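Local structure of LRA-12 (Uncultured bacterium, 5AEB) at residues 184-196 with 257-270. The protein is a class B3 metallo-beta-lactamase with two zinc ions that probably hydrolyses beta-lactam antibiotics, carbapenems among them. Numbering follows the deposited sequence.
Sequences ANMPTIVIEKKFS and SLDKLQKEYEKHLN
Leu-261 reaches from helix 251-267 to the 184-196 loop and divides its two methyls between neighbouring residues there. Leu-261 CD1 presses on the Pro-187 ring, 3.5 Å from Pro-187 CD and tighter than usual carbon packing, while CD2 runs alongside Thr-188 to CG2. One turn earlier, Leu-258 CD2 lies 3.8 Å from Met-186 CE; bends at chi2 and chi3 of the methionine carry this methyl to the helix, where it also meets Ser-257 OG. Further along, the end of Ile-189 settles on the helix backbone, Ile-189 CD1 lying 3.6 Å from Tyr-265 CA and also touching Glu-264 CG.

Phe-195, Tyr-265 and His-268 form an aromatic cluster near the C-terminal end of the helix. Phe-195 and Tyr-265 meet rim to rim, CE2 to CD1, with planes at 42°, whereas the imidazole stands oblique to the phenyl ring. A hydrogen bond from His-268 ND1 to Tyr-265 O (2.8 Å), close to the imidazole plane, fixes the rotation of that ring.

In the metallo-beta-lactamase fold this loop follows strand 178-184 and passes the zinc site: Thr-188 and Val-190 neighbour the zinc ligands His-161 and His-86, and the C-terminal helix packs against the loop. Helix 204-216 adds Tyr-208 beside the Phe-195 and Tyr-265 rings.

Polar links are few. Asn-270 N donates to Ile-191 O (3.0 Å, 167°) beyond the helix end, which His-268 leaves with positive phi. A water bridges Pro-187 O and Leu-261 O, donating to both, at 2.8 Å and 2.7 Å respectively.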
loop_
_atom_site.group_PDB
_atom_site.type_symbol
_atom_site.label_atom_id
_atom_site.label_comp_id
_atom_site.label_asym_id
_atom_site.label_seq_id
_atom_site.Cartn_x
_atom_site.Cartn_y
_atom_site.Cartn_z
ATOM N N ALA A 184 -4.906 -2.682 3.509
ATOM C CA ALA A 184 -4.922 -3.958 2.787
ATOM C C ALA A 184 -4.368 -3.810 1.402
ATOM O O ALA A 184 -4.654 -2.814 0.683
ATOM C CB ALA A 184 -6.335 -4.537 2.705
ATOM N N ASN A 185 -3.579 -4.803 0.998
ATOM C CA ASN A 185 -3.325 -4.920 -0.414
ATOM C C ASN A 185 -4.305 -5.926 -1.029
ATOM O O ASN A 185 -4.160 -7.126 -0.829
ATOM C CB ASN A 185 -1.893 -5.295 -0.720
ATOM C CG ASN A 185 -1.559 -4.992 -2.156
ATOM O OD1 ASN A 185 -1.577 -5.898 -3.012
ATOM N ND2 ASN A 185 -1.408 -3.700 -2.460
ATOM N N MET A 186 -5.298 -5.442 -1.767
ATOM C CA MET A 186 -6.341 -6.340 -2.348
ATOM C C MET A 186 -5.692 -7.296 -3.385
ATOM O O MET A 186 -4.866 -6.857 -4.189
ATOM C CB MET A 186 -7.492 -5.529 -2.974
ATOM C CG MET A 186 -8.121 -4.498 -2.014
ATOM S SD MET A 186 -8.492 -5.217 -0.404
ATOM C CE MET A 186 -10.020 -6.091 -0.755
ATOM N N PRO A 187 -6.059 -8.594 -3.365
ATOM C CA PRO A 187 -5.455 -9.577 -4.283
ATOM C C PRO A 187 -6.041 -9.503 -5.688
ATOM O O PRO A 187 -6.724 -10.412 -6.132
ATOM C CB PRO A 187 -5.790 -10.917 -3.622
ATOM C CG PRO A 187 -7.099 -10.640 -2.934
ATOM C CD PRO A 187 -6.999 -9.237 -2.418
ATOM N N THR A 188 -5.788 -8.406 -6.373
ATOM C CA THR A 188 -6.189 -8.283 -7.735
ATOM C C THR A 188 -5.174 -9.067 -8.572
ATOM O O THR A 188 -4.043 -9.306 -8.127
ATOM C CB THR A 188 -6.248 -6.802 -8.140
ATOM O OG1 THR A 188 -4.962 -6.197 -7.929
ATOM C CG2 THR A 188 -7.334 -6.043 -7.292
ATOM N N ILE A 189 -5.605 -9.492 -9.750
ATOM C CA ILE A 189 -4.764 -10.228 -10.677
ATOM C C ILE A 189 -4.329 -9.315 -11.812
ATOM O O ILE A 189 -5.148 -8.624 -12.458
ATOM C CB ILE A 189 -5.484 -11.474 -11.229
ATOM C CG1 ILE A 189 -5.813 -12.430 -10.073
ATOM C CG2 ILE A 189 -4.668 -12.144 -12.342
ATOM C CD1 ILE A 189 -6.777 -13.519 -10.466
ATOM N N VAL A 190 -3.037 -9.346 -12.066
ATOM C CA VAL A 190 -2.409 -8.399 -12.955
ATOM C C VAL A 190 -2.229 -9.014 -14.355
ATOM O O VAL A 190 -2.180 -8.297 -15.345
ATOM C CB VAL A 190 -1.064 -7.934 -12.320
ATOM C CG1 VAL A 190 -0.054 -7.467 -13.355
ATOM C CG2 VAL A 190 -1.315 -6.850 -11.293
ATOM N N ILE A 191 -2.127 -10.336 -14.416
ATOM C CA ILE A 191 -1.877 -11.044 -15.673
ATOM C C ILE A 191 -3.153 -11.276 -16.483
ATOM O O ILE A 191 -4.256 -11.354 -15.939
ATOM C CB ILE A 191 -1.155 -12.397 -15.456
ATOM C CG1 ILE A 191 -1.580 -13.040 -14.128
ATOM C CG2 ILE A 191 0.344 -12.171 -15.455
ATOM C CD1 ILE A 191 -2.090 -14.461 -14.204
ATOM N N GLU A 192 -3.001 -11.398 -17.791
ATOM C CA GLU A 192 -4.147 -11.694 -18.652
ATOM C C GLU A 192 -4.309 -13.185 -18.922
ATOM O O GLU A 192 -5.359 -13.618 -19.359
ATOM C CB GLU A 192 -4.071 -10.878 -19.949
ATOM C CG GLU A 192 -4.249 -9.387 -19.689
ATOM C CD GLU A 192 -3.596 -8.503 -20.737
ATOM O OE1 GLU A 192 -2.384 -8.674 -21.022
ATOM O OE2 GLU A 192 -4.298 -7.618 -21.277
ATOM N N LYS A 193 -3.273 -13.966 -18.631
ATOM C CA LYS A 193 -3.280 -15.407 -18.896
ATOM C C LYS A 193 -3.614 -16.258 -17.663
ATOM O O LYS A 193 -3.809 -15.728 -16.568
ATOM C CB LYS A 193 -1.953 -15.845 -19.548
ATOM C CG LYS A 193 -0.695 -15.626 -18.709
ATOM C CD LYS A 193 0.567 -16.008 -19.480
ATOM C CE LYS A 193 1.079 -14.862 -20.338
ATOM N NZ LYS A 193 1.889 -15.325 -21.502
ATOM N N LYS A 194 -3.704 -17.572 -17.869
ATOM C CA LYS A 194 -3.956 -18.548 -16.811
ATOM C C LYS A 194 -2.749 -18.651 -15.884
ATOM O O LYS A 194 -1.604 -18.509 -16.337
ATOM C CB LYS A 194 -4.207 -19.930 -17.428
ATOM C CG LYS A 194 -5.654 -20.382 -17.471
ATOM C CD LYS A 194 -6.489 -19.576 -18.455
ATOM C CE LYS A 194 -7.972 -19.653 -18.110
ATOM N NZ LYS A 194 -8.716 -18.710 -18.983
ATOM N N PHE A 195 -3.002 -18.938 -14.609
ATOM C CA PHE A 195 -1.942 -19.119 -13.615
ATOM C C PHE A 195 -0.878 -20.114 -14.052
ATOM O O PHE A 195 0.330 -19.857 -13.883
ATOM C CB PHE A 195 -2.525 -19.578 -12.274
ATOM C CG PHE A 195 -3.271 -18.505 -11.535
ATOM C CD1 PHE A 195 -2.739 -17.231 -11.401
ATOM C CD2 PHE A 195 -4.488 -18.787 -10.941
ATOM C CE1 PHE A 195 -3.427 -16.245 -10.712
ATOM C CE2 PHE A 195 -5.176 -17.808 -10.248
ATOM C CZ PHE A 195 -4.645 -16.536 -10.128
ATOM N N SER A 196 -1.334 -21.230 -14.625
ATOM C CA SER A 196 -0.457 -22.311 -15.089
ATOM C C SER A 196 0.567 -21.877 -16.135
ATOM O O SER A 196 1.564 -22.550 -16.317
ATOM C CB SER A 196 -1.289 -23.470 -15.641
ATOM O OG SER A 196 -1.888 -23.114 -16.879
ATOM N N SER A 257 -15.673 -7.007 -2.147
ATOM C CA SER A 257 -14.475 -6.894 -2.923
ATOM C C SER A 257 -13.725 -8.248 -2.972
ATOM O O SER A 257 -13.268 -8.674 -4.044
ATOM C CB SER A 257 -13.617 -5.768 -2.355
ATOM O OG SER A 257 -12.392 -5.709 -3.011
ATOM N N LEU A 258 -13.631 -8.945 -1.842
ATOM C CA LEU A 258 -12.922 -10.219 -1.848
ATOM C C LEU A 258 -13.687 -11.317 -2.620
ATOM O O LEU A 258 -13.072 -12.212 -3.213
ATOM C CB LEU A 258 -12.583 -10.690 -0.435
ATOM C CG LEU A 258 -11.512 -9.912 0.337
ATOM C CD1 LEU A 258 -11.391 -10.490 1.733
ATOM C CD2 LEU A 258 -10.156 -9.896 -0.367
ATOM N N ASP A 259 -15.021 -11.261 -2.564
ATOM C CA ASP A 259 -15.887 -12.124 -3.348
ATOM C C ASP A 259 -15.541 -11.980 -4.832
ATOM O O ASP A 259 -15.218 -12.966 -5.482
ATOM C CB ASP A 259 -17.344 -11.719 -3.112
ATOM C CG ASP A 259 -18.311 -12.828 -3.391
ATOM O OD1 ASP A 259 -17.905 -13.912 -3.865
ATOM O OD2 ASP A 259 -19.508 -12.622 -3.125
ATOM N N LYS A 260 -15.602 -10.745 -5.342
ATOM C CA LYS A 260 -15.216 -10.422 -6.720
ATOM C C LYS A 260 -13.806 -10.915 -7.059
ATOM O O LYS A 260 -13.585 -11.528 -8.097
ATOM C CB LYS A 260 -15.300 -8.934 -6.948
ATOM C CG LYS A 260 -16.717 -8.472 -7.254
ATOM C CD LYS A 260 -17.037 -7.104 -6.659
ATOM C CE LYS A 260 -16.255 -5.978 -7.345
ATOM N NZ LYS A 260 -15.959 -4.831 -6.436
ATOM N N LEU A 261 -12.860 -10.701 -6.156
ATOM C CA LEU A 261 -11.508 -11.104 -6.436
ATOM C C LEU A 261 -11.356 -12.639 -6.391
ATOM O O LEU A 261 -10.514 -13.203 -7.086
ATOM C CB LEU A 261 -10.528 -10.383 -5.510
ATOM C CG LEU A 261 -10.514 -8.847 -5.581
ATOM C CD1 LEU A 261 -9.653 -8.336 -4.455
ATOM C CD2 LEU A 261 -10.039 -8.292 -6.925
ATOM N N GLN A 262 -12.178 -13.288 -5.578
ATOM C CA GLN A 262 -12.257 -14.750 -5.517
ATOM C C GLN A 262 -12.724 -15.340 -6.866
ATOM O O GLN A 262 -12.080 -16.250 -7.392
ATOM C CB GLN A 262 -13.174 -15.175 -4.373
ATOM C CG GLN A 262 -13.608 -16.635 -4.381
ATOM C CD GLN A 262 -12.468 -17.570 -4.031
ATOM O OE1 GLN A 262 -11.656 -17.283 -3.146
ATOM N NE2 GLN A 262 -12.384 -18.687 -4.743
ATOM N N LYS A 263 -13.823 -14.803 -7.419
ATOM C CA LYS A 263 -14.329 -15.195 -8.748
ATOM C C LYS A 263 -13.270 -14.984 -9.839
ATOM O O LYS A 263 -13.159 -15.780 -10.783
ATOM C CB LYS A 263 -15.591 -14.415 -9.109
ATOM C CG LYS A 263 -16.746 -14.563 -8.117
ATOM C CD LYS A 263 -16.962 -16.022 -7.718
ATOM C CE LYS A 263 -17.536 -16.167 -6.321
ATOM N NZ LYS A 263 -18.892 -15.557 -6.222
ATOM N N GLU A 264 -12.519 -13.887 -9.706
ATOM C CA GLU A 264 -11.447 -13.555 -10.609
ATOM C C GLU A 264 -10.348 -14.625 -10.541
ATOM O O GLU A 264 -9.877 -15.105 -11.575
ATOM C CB GLU A 264 -10.902 -12.176 -10.269
ATOM C CG GLU A 264 -9.929 -11.626 -11.283
ATOM C CD GLU A 264 -10.576 -11.418 -12.623
ATOM O OE1 GLU A 264 -10.889 -12.413 -13.300
ATOM O OE2 GLU A 264 -10.781 -10.255 -13.003
ATOM N N TYR A 265 -9.945 -14.986 -9.323
ATOM C CA TYR A 265 -8.990 -16.052 -9.075
ATOM C C TYR A 265 -9.411 -17.374 -9.745
ATOM O O TYR A 265 -8.575 -18.053 -10.338
ATOM C CB TYR A 265 -8.796 -16.236 -7.569
ATOM C CG TYR A 265 -8.224 -17.572 -7.133
ATOM C CD1 TYR A 265 -6.881 -17.864 -7.306
ATOM C CD2 TYR A 265 -9.031 -18.540 -6.542
ATOM C CE1 TYR A 265 -6.352 -19.069 -6.900
ATOM C CE2 TYR A 265 -8.506 -19.755 -6.135
ATOM C CZ TYR A 265 -7.167 -20.007 -6.327
ATOM O OH TYR A 265 -6.632 -21.200 -5.927
ATOM N N GLU A 266 -10.696 -17.710 -9.652
ATOM C CA GLU A 266 -11.268 -18.916 -10.268
ATOM C C GLU A 266 -11.172 -18.949 -11.795
ATOM O O GLU A 266 -10.871 -19.989 -12.376
ATOM C CB GLU A 266 -12.729 -19.116 -9.827
ATOM C CG GLU A 266 -12.877 -19.722 -8.439
ATOM C CD GLU A 266 -14.276 -19.565 -7.856
ATOM O OE1 GLU A 266 -15.274 -19.640 -8.611
ATOM O OE2 GLU A 266 -14.386 -19.379 -6.624
ATOM N N LYS A 267 -11.443 -17.825 -12.439
ATOM C CA LYS A 267 -11.245 -17.692 -13.873
ATOM C C LYS A 267 -9.759 -17.822 -14.260
ATOM O O LYS A 267 -9.436 -18.302 -15.353
ATOM C CB LYS A 267 -11.765 -16.329 -14.333
ATOM C CG LYS A 267 -13.285 -16.206 -14.376
ATOM C CD LYS A 267 -13.709 -14.779 -14.697
ATOM C CE LYS A 267 -15.150 -14.715 -15.201
ATOM N NZ LYS A 267 -16.133 -15.151 -14.168
ATOM N N HIS A 268 -8.901 -17.377 -13.329
ATOM C CA HIS A 268 -7.436 -17.190 -13.418
ATOM C C HIS A 268 -6.886 -15.816 -13.920
ATOM O O HIS A 268 -5.686 -15.718 -14.132
ATOM C CB HIS A 268 -6.712 -18.423 -14.032
ATOM C CG HIS A 268 -7.157 -19.777 -13.465
ATOM N ND1 HIS A 268 -7.595 -19.943 -12.196
ATOM C CD2 HIS A 268 -7.211 -21.061 -14.066
ATOM C CE1 HIS A 268 -7.908 -21.248 -11.984
ATOM N NE2 HIS A 268 -7.680 -21.931 -13.132
ATOM N N LEU A 269 -7.685 -14.733 -14.071
ATOM C CA LEU A 269 -7.147 -13.544 -14.791
ATOM C C LEU A 269 -7.915 -12.166 -14.967
ATOM O O LEU A 269 -9.032 -12.004 -14.704
ATOM C CB LEU A 269 -6.646 -14.004 -16.179
ATOM C CG LEU A 269 -7.740 -14.465 -17.208
ATOM C CD1 LEU A 269 -8.104 -13.359 -18.217
ATOM C CD2 LEU A 269 -7.400 -15.766 -17.955
ATOM N N ASN A 270 -7.164 -11.186 -15.457
ATOM C CA ASN A 270 -7.616 -9.838 -15.755
ATOM C C ASN A 270 -6.485 -8.848 -15.519
ATOM O O ASN A 270 -5.833 -8.392 -16.460
ATOM C CB ASN A 270 -8.818 -9.449 -14.910
ATOM C CG ASN A 270 -9.620 -8.309 -15.524
ATOM O OD1 ASN A 270 -9.510 -8.028 -16.723
ATOM N ND2 ASN A 270 -10.440 -7.642 -14.704
HETATM O O HOH W 1 -8.452 -11.608 -7.915
#